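Side-chain contacts in reticulocyte-binding protein 2a (PDB 4Z8N), which probably binds the surface of reticulocytes during invasion by the malaria parasite, this chain being its erythrocyte-binding domain: residues Phe82-Pro87 with Glu98-Glu103; Asn205-Glu210 with Lys278-Leu283; Ile136-Lys141 with Thr248-Tyr253; Tyr36-Thr39 with Ala44-Asn47. One frame throughout, in Å; residues are numbered along the deposited sequence.

In the fold
The four contacts form two groups, one on each side of the centre of an elongated, mostly helical domain. Contacts 1 and 2 have centres about 13 Å apart and touch. Contacts 3 and 4 have centres about 11 Å apart and also touch. The groups are far from each other: contacts 2 and 3 lie about 49 Å apart between centres, yet both use helix 246-297, which runs from one group to the other. Along the chain, contact 4 closes first and contact 1 next, while the segments of contacts 3 and 2 alternate. The short-range contacts thus pack the chain near turns, and the long-range ones tie the last helix to earlier parts of the erythrocyte-binding domain.

Contact 1 (Phe82-Pro87 with Glu98-Glu103); sequences FVLEYP and EAKHNE
Leu84 turns its CG away from its own carbonyl carbon (chi1 -64°), and this carries both methyls across to Lys100 and His101. Lys100 leaves its backbone at an unusual torsion, chi1 -135°, and bends again at chi2 (68°). Its CB and CG therefore face helix 71-85, while its amine is led off to one side. Leu84 CD2 lies 3.7 Å from Lys100 CB and equally close to the backbone N of His101. Leu84 CD1 approaches His101 CA at 4.0 Å, so the two methyls rest on the helix backbone and the base of a side chain. The two helices belong to a helical hairpin. Its connection includes the short helix 87-90, and Tyr97 OH hydrogen-bonds Leu84 O. Val83 adds a second touch: its CG1 meets Lys100 CG at 4.1 Å. These two side chains cross at about a right angle. No hydrogen bond joins the segments. The amine of Lys100 instead forms a salt bridge within its own helix, NZ to Glu103 OE1 at 3.1 Å, although as a hydrogen bond it is weak. Leu84 also packs on Phe206 of helix 199-237 and on Tyr104.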
# COMPACT_ATOMS: atom_id res chain seq x y z
N PHE A 82 6.38 19.67 6.74
CA PHE A 82 5.85 20.97 6.35
C PHE A 82 6.95 22.04 6.40
O PHE A 82 7.04 22.89 5.51
CB PHE A 82 4.68 21.36 7.26
CG PHE A 82 4.02 22.66 6.89
CD1 PHE A 82 3.69 22.94 5.57
CD2 PHE A 82 3.70 23.60 7.86
CE1 PHE A 82 3.08 24.14 5.23
CE2 PHE A 82 3.09 24.80 7.53
CZ PHE A 82 2.78 25.07 6.21
N VAL A 83 7.78 21.99 7.44
CA VAL A 83 8.91 22.92 7.56
C VAL A 83 9.93 22.70 6.45
O VAL A 83 10.44 23.65 5.86
CB VAL A 83 9.62 22.78 8.93
CG1 VAL A 83 10.78 23.76 9.02
CG2 VAL A 83 8.65 22.99 10.07
N LEU A 84 10.20 21.43 6.15
CA LEU A 84 11.20 21.08 5.15
C LEU A 84 10.74 21.36 3.72
O LEU A 84 11.57 21.52 2.82
CB LEU A 84 11.58 19.60 5.28
CG LEU A 84 12.25 19.18 6.59
CD1 LEU A 84 12.36 17.66 6.66
CD2 LEU A 84 13.62 19.82 6.72
N GLU A 85 9.43 21.43 3.52
CA GLU A 85 8.88 21.68 2.19
C GLU A 85 8.69 23.17 1.93
O GLU A 85 8.71 23.62 0.78
CB GLU A 85 7.54 20.96 2.01
CG GLU A 85 7.67 19.46 1.84
CD GLU A 85 6.33 18.79 1.58
OE1 GLU A 85 5.29 19.45 1.77
OE2 GLU A 85 6.33 17.61 1.16
N TYR A 86 8.51 23.93 3.00
CA TYR A 86 8.33 25.37 2.89
C TYR A 86 9.27 26.13 3.83
O TYR A 86 8.81 26.81 4.74
CB TYR A 86 6.88 25.74 3.19
CG TYR A 86 5.89 25.10 2.24
CD1 TYR A 86 5.36 23.84 2.49
CD2 TYR A 86 5.48 25.76 1.08
CE1 TYR A 86 4.46 23.25 1.62
CE2 TYR A 86 4.58 25.18 0.21
CZ TYR A 86 4.07 23.93 0.48
OH TYR A 86 3.17 23.35 -0.39
N PRO A 87 10.59 26.01 3.60
CA PRO A 87 11.56 26.63 4.52
C PRO A 87 11.57 28.15 4.44
O PRO A 87 11.78 28.81 5.46
CB PRO A 87 12.90 26.06 4.05
CG PRO A 87 12.69 25.75 2.61
CD PRO A 87 11.26 25.32 2.48
N GLU A 98 19.00 21.68 8.26
CA GLU A 98 19.72 20.41 8.31
C GLU A 98 19.39 19.63 9.58
O GLU A 98 19.28 18.41 9.55
CB GLU A 98 21.23 20.65 8.21
CG GLU A 98 21.68 21.22 6.87
CD GLU A 98 23.14 21.64 6.86
OE1 GLU A 98 23.78 21.63 7.93
OE2 GLU A 98 23.65 21.98 5.77
N ALA A 99 19.21 20.36 10.68
CA ALA A 99 18.81 19.74 11.93
C ALA A 99 17.38 19.20 11.83
O ALA A 99 17.06 18.14 12.37
CB ALA A 99 18.92 20.74 13.08
N LYS A 100 16.54 19.93 11.11
CA LYS A 100 15.15 19.53 10.92
C LYS A 100 15.06 18.27 10.06
O LYS A 100 14.20 17.42 10.28
CB LYS A 100 14.34 20.66 10.27
CG LYS A 100 13.00 20.90 10.93
CD LYS A 100 13.17 21.47 12.33
CE LYS A 100 11.85 21.57 13.06
NZ LYS A 100 11.20 20.24 13.22
N HIS A 101 15.95 18.17 9.08
CA HIS A 101 16.00 16.99 8.23
C HIS A 101 16.46 15.79 9.05
O HIS A 101 15.93 14.68 8.90
CB HIS A 101 16.92 17.20 7.04
CG HIS A 101 16.93 16.05 6.08
ND1 HIS A 101 15.99 15.91 5.08
CD2 HIS A 101 17.76 14.99 5.97
CE1 HIS A 101 16.25 14.81 4.40
NE2 HIS A 101 17.31 14.23 4.92
N ASN A 102 17.44 16.02 9.90
CA ASN A 102 17.92 14.99 10.82
C ASN A 102 16.78 14.51 11.73
O ASN A 102 16.63 13.32 11.99
CB ASN A 102 19.08 15.52 11.65
CG ASN A 102 19.78 14.43 12.43
OD1 ASN A 102 20.65 13.73 11.91
ND2 ASN A 102 19.42 14.29 13.70
N GLU A 103 15.97 15.46 12.18
CA GLU A 103 14.81 15.17 13.02
C GLU A 103 13.76 14.36 12.25
O GLU A 103 13.13 13.45 12.80
CB GLU A 103 14.19 16.47 13.54
CG GLU A 103 13.08 16.28 14.56
CD GLU A 103 12.66 17.60 15.19
OE1 GLU A 103 13.31 18.63 14.91
OE2 GLU A 103 11.67 17.60 15.96

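Contact 2 (Asn205-Glu210 with Lys278-Leu283); sequences NFLQEE and KEKGKL
Lys280 lays its CE over one face of the Glu210 carboxylate, 4.1 Å from Glu210 OE1. Lys280 NZ is on the same side, 4.2 Å from Glu210 OE1, too far for a salt bridge. The two side chains cross at about a right angle. The stronger partner of the lysine is Glu85, whose OE2 forms a salt bridge with Lys280 NZ and also lies close to Glu210 OE2. Two carboxylates this near each other would probably share a proton or have a raised pKa. A second, weaker salt bridge runs from Lys280 NZ to Glu279 OE2. The amine is thus gathered among three acidic side chains, which should ease the cost of burying it.

The rest of the contact is apolar. Leu207 has CG anti to its backbone N (chi1 -170°), which sends its two methyls across to helix 246-297. Leu207 CD1 lies against the lysine chain, 3.7 Å from Lys280 CB. Leu207 CD2 sits 3.4 Å from the carbonyl oxygen of Lys280 and 3.6 Å from Leu283 CG. The leucine therefore fits between Lys280 and Leu283, one turn apart.

The two short helical segments run nearly antiparallel, at 156°, and their axes come within 10.2 Å of each other. Helix 71-85 packs against both through Glu85, which touches Leu207 and Leu283, while Phe206 turns to helix 94-115 in an edge-to-face contact with Tyr104.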
# COMPACT_ATOMS: atom_id res chain seq x y z
N ASN A 205 16.14 19.20 -3.18
CA ASN A 205 16.79 18.00 -2.70
C ASN A 205 15.97 17.09 -1.80
O ASN A 205 15.94 15.89 -2.04
CB ASN A 205 18.03 18.51 -2.00
CG ASN A 205 19.21 18.60 -2.91
OD1 ASN A 205 19.96 17.63 -2.97
ND2 ASN A 205 19.18 19.57 -3.88
N PHE A 206 15.28 17.64 -0.80
CA PHE A 206 14.38 16.84 0.04
C PHE A 206 13.11 16.36 -0.69
O PHE A 206 12.68 15.21 -0.56
CB PHE A 206 13.99 17.64 1.27
CG PHE A 206 12.89 17.02 2.08
CD1 PHE A 206 13.15 15.92 2.89
CD2 PHE A 206 11.61 17.54 2.05
CE1 PHE A 206 12.15 15.36 3.64
CE2 PHE A 206 10.61 16.99 2.80
CZ PHE A 206 10.87 15.89 3.60
N LEU A 207 12.49 17.28 -1.42
CA LEU A 207 11.25 17.01 -2.15
C LEU A 207 11.45 15.99 -3.29
O LEU A 207 10.65 15.07 -3.43
CB LEU A 207 10.67 18.31 -2.71
CG LEU A 207 9.26 18.22 -3.29
CD1 LEU A 207 8.34 17.46 -2.35
CD2 LEU A 207 8.74 19.61 -3.53
N GLN A 208 12.58 16.07 -3.98
CA GLN A 208 12.99 15.08 -4.96
C GLN A 208 13.15 13.72 -4.32
O GLN A 208 12.76 12.73 -4.88
CB GLN A 208 14.28 15.43 -5.69
CG GLN A 208 14.17 16.48 -6.76
CD GLN A 208 15.49 16.98 -7.30
OE1 GLN A 208 15.52 17.72 -8.23
NE2 GLN A 208 16.56 16.59 -6.70
N GLU A 209 13.75 13.67 -3.15
CA GLU A 209 13.97 12.37 -2.52
C GLU A 209 12.67 11.71 -2.05
O GLU A 209 12.49 10.50 -2.21
CB GLU A 209 14.93 12.49 -1.33
CG GLU A 209 15.42 11.14 -0.78
CD GLU A 209 16.69 11.28 0.05
OE1 GLU A 209 17.26 12.39 0.05
OE2 GLU A 209 17.12 10.30 0.70
N GLU A 210 11.77 12.49 -1.45
CA GLU A 210 10.53 11.91 -0.96
C GLU A 210 9.60 11.57 -2.12
O GLU A 210 8.77 10.67 -2.01
CB GLU A 210 9.85 12.83 0.07
CG GLU A 210 9.34 14.16 -0.45
CD GLU A 210 8.64 14.96 0.64
OE1 GLU A 210 8.12 14.36 1.60
OE2 GLU A 210 8.60 16.21 0.55
N LYS A 278 1.25 14.57 -7.43
CA LYS A 278 0.77 15.83 -8.00
C LYS A 278 1.00 17.00 -7.05
O LYS A 278 1.46 18.06 -7.47
CB LYS A 278 -0.72 15.72 -8.35
CG LYS A 278 -1.40 17.05 -8.64
CD LYS A 278 -0.80 17.75 -9.85
CE LYS A 278 -1.57 19.01 -10.19
NZ LYS A 278 -0.74 19.98 -10.96
N GLU A 279 0.68 16.79 -5.78
CA GLU A 279 0.87 17.81 -4.76
C GLU A 279 2.34 18.19 -4.63
O GLU A 279 2.69 19.37 -4.62
CB GLU A 279 0.33 17.34 -3.41
CG GLU A 279 0.58 18.33 -2.28
CD GLU A 279 0.96 17.65 -0.98
OE1 GLU A 279 0.33 16.63 -0.63
OE2 GLU A 279 1.90 18.13 -0.31
N LYS A 280 3.20 17.17 -4.54
CA LYS A 280 4.63 17.39 -4.38
C LYS A 280 5.24 17.98 -5.65
O LYS A 280 6.11 18.84 -5.59
CB LYS A 280 5.35 16.09 -4.02
CG LYS A 280 4.78 15.33 -2.83
CD LYS A 280 4.91 16.10 -1.54
CE LYS A 280 4.56 15.21 -0.35
NZ LYS A 280 4.37 16.00 0.89
N GLY A 281 4.76 17.51 -6.80
CA GLY A 281 5.23 17.98 -8.09
C GLY A 281 4.99 19.47 -8.29
O GLY A 281 5.88 20.19 -8.74
N LYS A 282 3.79 19.93 -7.95
CA LYS A 282 3.47 21.35 -8.04
C LYS A 282 4.44 22.18 -7.20
O LYS A 282 4.92 23.22 -7.64
CB LYS A 282 2.03 21.61 -7.59
CG LYS A 282 1.74 23.07 -7.29
CD LYS A 282 0.26 23.32 -7.04
CE LYS A 282 0.00 24.77 -6.68
NZ LYS A 282 -1.45 25.09 -6.58
N LEU A 283 4.72 21.71 -5.99
CA LEU A 283 5.64 22.40 -5.09
C LEU A 283 7.06 22.39 -5.65
O LEU A 283 7.77 23.40 -5.58
CB LEU A 283 5.63 21.76 -3.70
CG LEU A 283 6.60 22.34 -2.68
CD1 LEU A 283 6.42 23.84 -2.52
CD2 LEU A 283 6.43 21.64 -1.34

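Contact 3 (Ile136-Lys141 with Thr248-Tyr253); sequences ILNSVK and TLKKLY
Lys250 NZ is gripped by two oxygens, one in the last turn of helix 119-136 and one just after it. It donates to Asn138 OD1 at 3.0 Å and also to the backbone O of Tyr134. The bond to Asn138 is not in the amide plane: the amine sits above it, 44° out, and the C=O...N angle is 129°. Asn138 starts out pointing away from helix 246-297, but its amide oxygen swings back to the amine. The carbonyl that the lysine takes from Tyr134 is near the C-terminal end of a helix, where the helix dipole should favour a positive charge.

The lysine chain does apolar work as well. It bends at chi3 and lies alongside Leu137, the two side chains sliding past each other in opposite directions. Leu137 CB meets Lys250 CD at 3.7 Å. Leu137 CD2 then reaches the Tyr253 ring, at 4.0 Å from CD2 of the tyrosine, and approaches it obliquely.

In the fold, this joins the loop after helix 119-136 to the early part of helix 246-297, the last helix of the domain. The loop is fixed from within by Ile136 O, which accepts both Ser139 N and Ser139 OG, each at 3.1 Å. Both donors come from the same face of the carbonyl plane. Ser139 OG also bonds Asn47 ND2, linking the loop to helix 42-69. Tyr253 is anchored at its far end, where its OH hydrogen-bonds His41 NE2, and its ring meets that of Tyr37 with the planes at about 45°.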
# COMPACT_ATOMS: atom_id res chain seq x y z
N ILE A 136 -13.38 -25.05 8.67
CA ILE A 136 -14.73 -24.51 8.58
C ILE A 136 -15.39 -24.92 7.27
O ILE A 136 -16.59 -25.20 7.21
CB ILE A 136 -14.74 -22.97 8.71
CG1 ILE A 136 -14.32 -22.57 10.13
CG2 ILE A 136 -16.11 -22.40 8.40
CD1 ILE A 136 -14.37 -21.07 10.37
N LEU A 137 -14.58 -25.00 6.21
CA LEU A 137 -15.09 -25.38 4.90
C LEU A 137 -15.32 -26.89 4.78
O LEU A 137 -15.68 -27.38 3.71
CB LEU A 137 -14.13 -24.91 3.80
CG LEU A 137 -14.65 -23.74 2.96
CD1 LEU A 137 -14.97 -22.55 3.85
CD2 LEU A 137 -13.64 -23.36 1.88
N ASN A 138 -15.12 -27.62 5.87
CA ASN A 138 -15.54 -29.01 5.93
C ASN A 138 -17.06 -29.08 6.02
O ASN A 138 -17.66 -30.14 5.80
CB ASN A 138 -14.91 -29.74 7.12
CG ASN A 138 -13.42 -29.99 6.94
OD1 ASN A 138 -12.93 -30.11 5.82
ND2 ASN A 138 -12.70 -30.09 8.05
N SER A 139 -17.68 -27.95 6.35
CA SER A 139 -19.13 -27.85 6.45
C SER A 139 -19.79 -27.89 5.08
O SER A 139 -21.00 -28.09 4.97
CB SER A 139 -19.53 -26.57 7.19
OG SER A 139 -19.06 -26.58 8.52
N VAL A 140 -19.00 -27.68 4.03
CA VAL A 140 -19.49 -27.86 2.67
C VAL A 140 -19.91 -29.31 2.50
O VAL A 140 -19.09 -30.22 2.56
CB VAL A 140 -18.42 -27.48 1.63
CG1 VAL A 140 -18.95 -27.73 0.23
CG2 VAL A 140 -18.01 -26.03 1.80
N LYS A 141 -21.21 -29.51 2.28
CA LYS A 141 -21.82 -30.83 2.41
C LYS A 141 -21.32 -31.86 1.39
O LYS A 141 -21.27 -33.06 1.70
CB LYS A 141 -23.34 -30.69 2.32
CG LYS A 141 -23.92 -29.84 3.44
CD LYS A 141 -25.44 -29.83 3.42
CE LYS A 141 -25.98 -29.18 4.68
NZ LYS A 141 -27.22 -28.39 4.42
N THR A 248 -9.60 -29.99 -3.31
CA THR A 248 -9.25 -29.17 -4.45
C THR A 248 -10.05 -27.87 -4.43
O THR A 248 -9.51 -26.79 -4.68
CB THR A 248 -9.52 -29.91 -5.78
OG1 THR A 248 -8.69 -31.08 -5.85
CG2 THR A 248 -9.22 -29.01 -6.97
N LEU A 249 -11.34 -27.98 -4.11
CA LEU A 249 -12.25 -26.85 -4.10
C LEU A 249 -11.80 -25.76 -3.14
O LEU A 249 -11.87 -24.57 -3.46
CB LEU A 249 -13.66 -27.31 -3.74
CG LEU A 249 -14.77 -26.28 -3.97
CD1 LEU A 249 -15.02 -26.10 -5.46
CD2 LEU A 249 -16.04 -26.68 -3.24
N LYS A 250 -11.34 -26.16 -1.96
CA LYS A 250 -10.87 -25.22 -0.95
C LYS A 250 -9.72 -24.38 -1.49
O LYS A 250 -9.68 -23.16 -1.30
CB LYS A 250 -10.42 -25.95 0.32
CG LYS A 250 -11.55 -26.61 1.09
CD LYS A 250 -11.16 -26.78 2.55
CE LYS A 250 -11.19 -28.23 2.98
NZ LYS A 250 -10.91 -28.39 4.43
N LYS A 251 -8.78 -25.04 -2.17
CA LYS A 251 -7.61 -24.36 -2.71
C LYS A 251 -8.00 -23.44 -3.87
O LYS A 251 -7.45 -22.34 -4.00
CB LYS A 251 -6.57 -25.38 -3.17
CG LYS A 251 -5.16 -24.83 -3.23
CD LYS A 251 -4.28 -25.64 -4.15
CE LYS A 251 -2.94 -24.98 -4.34
NZ LYS A 251 -2.43 -24.41 -3.05
N LEU A 252 -8.95 -23.87 -4.69
CA LEU A 252 -9.47 -23.04 -5.77
C LEU A 252 -10.11 -21.78 -5.19
O LEU A 252 -9.88 -20.67 -5.68
CB LEU A 252 -10.47 -23.81 -6.63
CG LEU A 252 -9.89 -24.68 -7.75
CD1 LEU A 252 -11.00 -25.36 -8.53
CD2 LEU A 252 -9.01 -23.86 -8.67
N TYR A 253 -10.92 -21.97 -4.15
CA TYR A 253 -11.54 -20.85 -3.45
C TYR A 253 -10.49 -19.90 -2.89
O TYR A 253 -10.53 -18.69 -3.13
CB TYR A 253 -12.43 -21.35 -2.30
CG TYR A 253 -13.78 -21.91 -2.70
CD1 TYR A 253 -14.07 -22.24 -4.02
CD2 TYR A 253 -14.77 -22.10 -1.74
CE1 TYR A 253 -15.31 -22.75 -4.37
CE2 TYR A 253 -16.01 -22.61 -2.08
CZ TYR A 253 -16.28 -22.94 -3.39
OH TYR A 253 -17.52 -23.44 -3.72

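Contact 4 (Tyr36-Thr39 with Ala44-Asn47); sequences YYIT and AKKN
Apolar packing begins with Ile38 and Ala44. Ile38 places CG1 between its backbone N and carbonyl carbon (chi1 59°), a tight position, and the extended chi2 then carries CD1 across to helix 42-69. There CD1 lies 3.7 Å from the backbone O of Ala44 and 4.4 Å from Ala44 CB. Ile38 also packs on Leu137 of the loop after helix 119-136.

The aliphatic part of Lys45 makes the second set of van der Waals contacts, largely with backbone. Its CB sits 3.6 Å from Ile38 O, and its CD lies 3.6 Å from Thr39 CA. CG is anti to the backbone N, and a bend at chi2 (79°) lays the chain over the turn. Lys45 and Thr39 then lie side by side and point the same way, with Lys45 CE 4.0 Å from Thr39 CB.

Polar bonding lies at the end of the lysine and not between the segments. Lys45 NZ forms a salt bridge with Asp49, one turn further along its own helix. It also gives a weak hydrogen bond to Lys35 O, just before Tyr36. The amine thus reaches back to the helix that Ile38 leaves.

Helix 26-37 ends at Tyr37, and helix 42-69 starts a few residues later. The residues just after helix 26-37 pack on the first turn of helix 42-69, in a short connection between two consecutive helices at one end of the elongated helical domain.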
# COMPACT_ATOMS: atom_id res chain seq x y z
N TYR A 36 -18.02 -13.29 1.96
CA TYR A 36 -19.14 -13.33 1.02
C TYR A 36 -18.85 -14.26 -0.16
O TYR A 36 -19.71 -14.46 -1.03
CB TYR A 36 -19.50 -11.93 0.53
CG TYR A 36 -18.45 -11.23 -0.30
CD1 TYR A 36 -18.44 -11.34 -1.69
CD2 TYR A 36 -17.49 -10.42 0.30
CE1 TYR A 36 -17.49 -10.68 -2.45
CE2 TYR A 36 -16.53 -9.77 -0.46
CZ TYR A 36 -16.54 -9.90 -1.83
OH TYR A 36 -15.60 -9.25 -2.59
N TYR A 37 -17.66 -14.85 -0.18
CA TYR A 37 -17.32 -15.86 -1.17
C TYR A 37 -18.19 -17.11 -0.98
O TYR A 37 -18.76 -17.64 -1.94
CB TYR A 37 -15.84 -16.23 -1.08
CG TYR A 37 -15.28 -16.93 -2.31
CD1 TYR A 37 -15.66 -18.23 -2.63
CD2 TYR A 37 -14.36 -16.29 -3.13
CE1 TYR A 37 -15.15 -18.86 -3.75
CE2 TYR A 37 -13.84 -16.92 -4.25
CZ TYR A 37 -14.24 -18.21 -4.55
OH TYR A 37 -13.73 -18.84 -5.66
N ILE A 38 -18.29 -17.56 0.26
CA ILE A 38 -18.97 -18.82 0.59
C ILE A 38 -20.42 -18.63 1.03
O ILE A 38 -20.97 -19.46 1.75
CB ILE A 38 -18.22 -19.57 1.70
CG1 ILE A 38 -18.13 -18.70 2.96
CG2 ILE A 38 -16.83 -19.97 1.23
CD1 ILE A 38 -17.51 -19.41 4.15
N THR A 39 -21.04 -17.54 0.58
CA THR A 39 -22.37 -17.15 1.04
C THR A 39 -23.46 -18.17 0.69
O THR A 39 -24.52 -18.18 1.31
CB THR A 39 -22.77 -15.77 0.47
OG1 THR A 39 -24.09 -15.44 0.91
CG2 THR A 39 -22.73 -15.78 -1.05
N ALA A 44 -21.35 -23.53 6.18
CA ALA A 44 -20.00 -22.99 6.21
C ALA A 44 -20.04 -21.48 6.43
O ALA A 44 -19.18 -20.92 7.12
CB ALA A 44 -19.27 -23.32 4.91
N LYS A 45 -21.05 -20.82 5.86
CA LYS A 45 -21.21 -19.38 6.00
C LYS A 45 -21.53 -18.98 7.44
O LYS A 45 -20.96 -18.02 7.96
CB LYS A 45 -22.30 -18.87 5.06
CG LYS A 45 -22.61 -17.37 5.19
CD LYS A 45 -21.58 -16.51 4.47
CE LYS A 45 -22.04 -15.06 4.36
NZ LYS A 45 -21.44 -14.17 5.40
N LYS A 46 -22.45 -19.69 8.09
CA LYS A 46 -22.82 -19.34 9.46
C LYS A 46 -21.66 -19.58 10.41
O LYS A 46 -21.40 -18.77 11.31
CB LYS A 46 -24.08 -20.10 9.93
CG LYS A 46 -24.36 -21.40 9.24
CD LYS A 46 -25.75 -21.97 9.56
CE LYS A 46 -26.86 -21.18 8.86
NZ LYS A 46 -28.18 -21.89 8.87
N ASN A 47 -20.96 -20.70 10.22
CA ASN A 47 -19.78 -20.99 11.04
C ASN A 47 -18.68 -19.96 10.83
O ASN A 47 -18.01 -19.56 11.79
CB ASN A 47 -19.25 -22.40 10.74
CG ASN A 47 -20.10 -23.49 11.36
OD1 ASN A 47 -20.74 -23.28 12.40
ND2 ASN A 47 -20.10 -24.67 10.75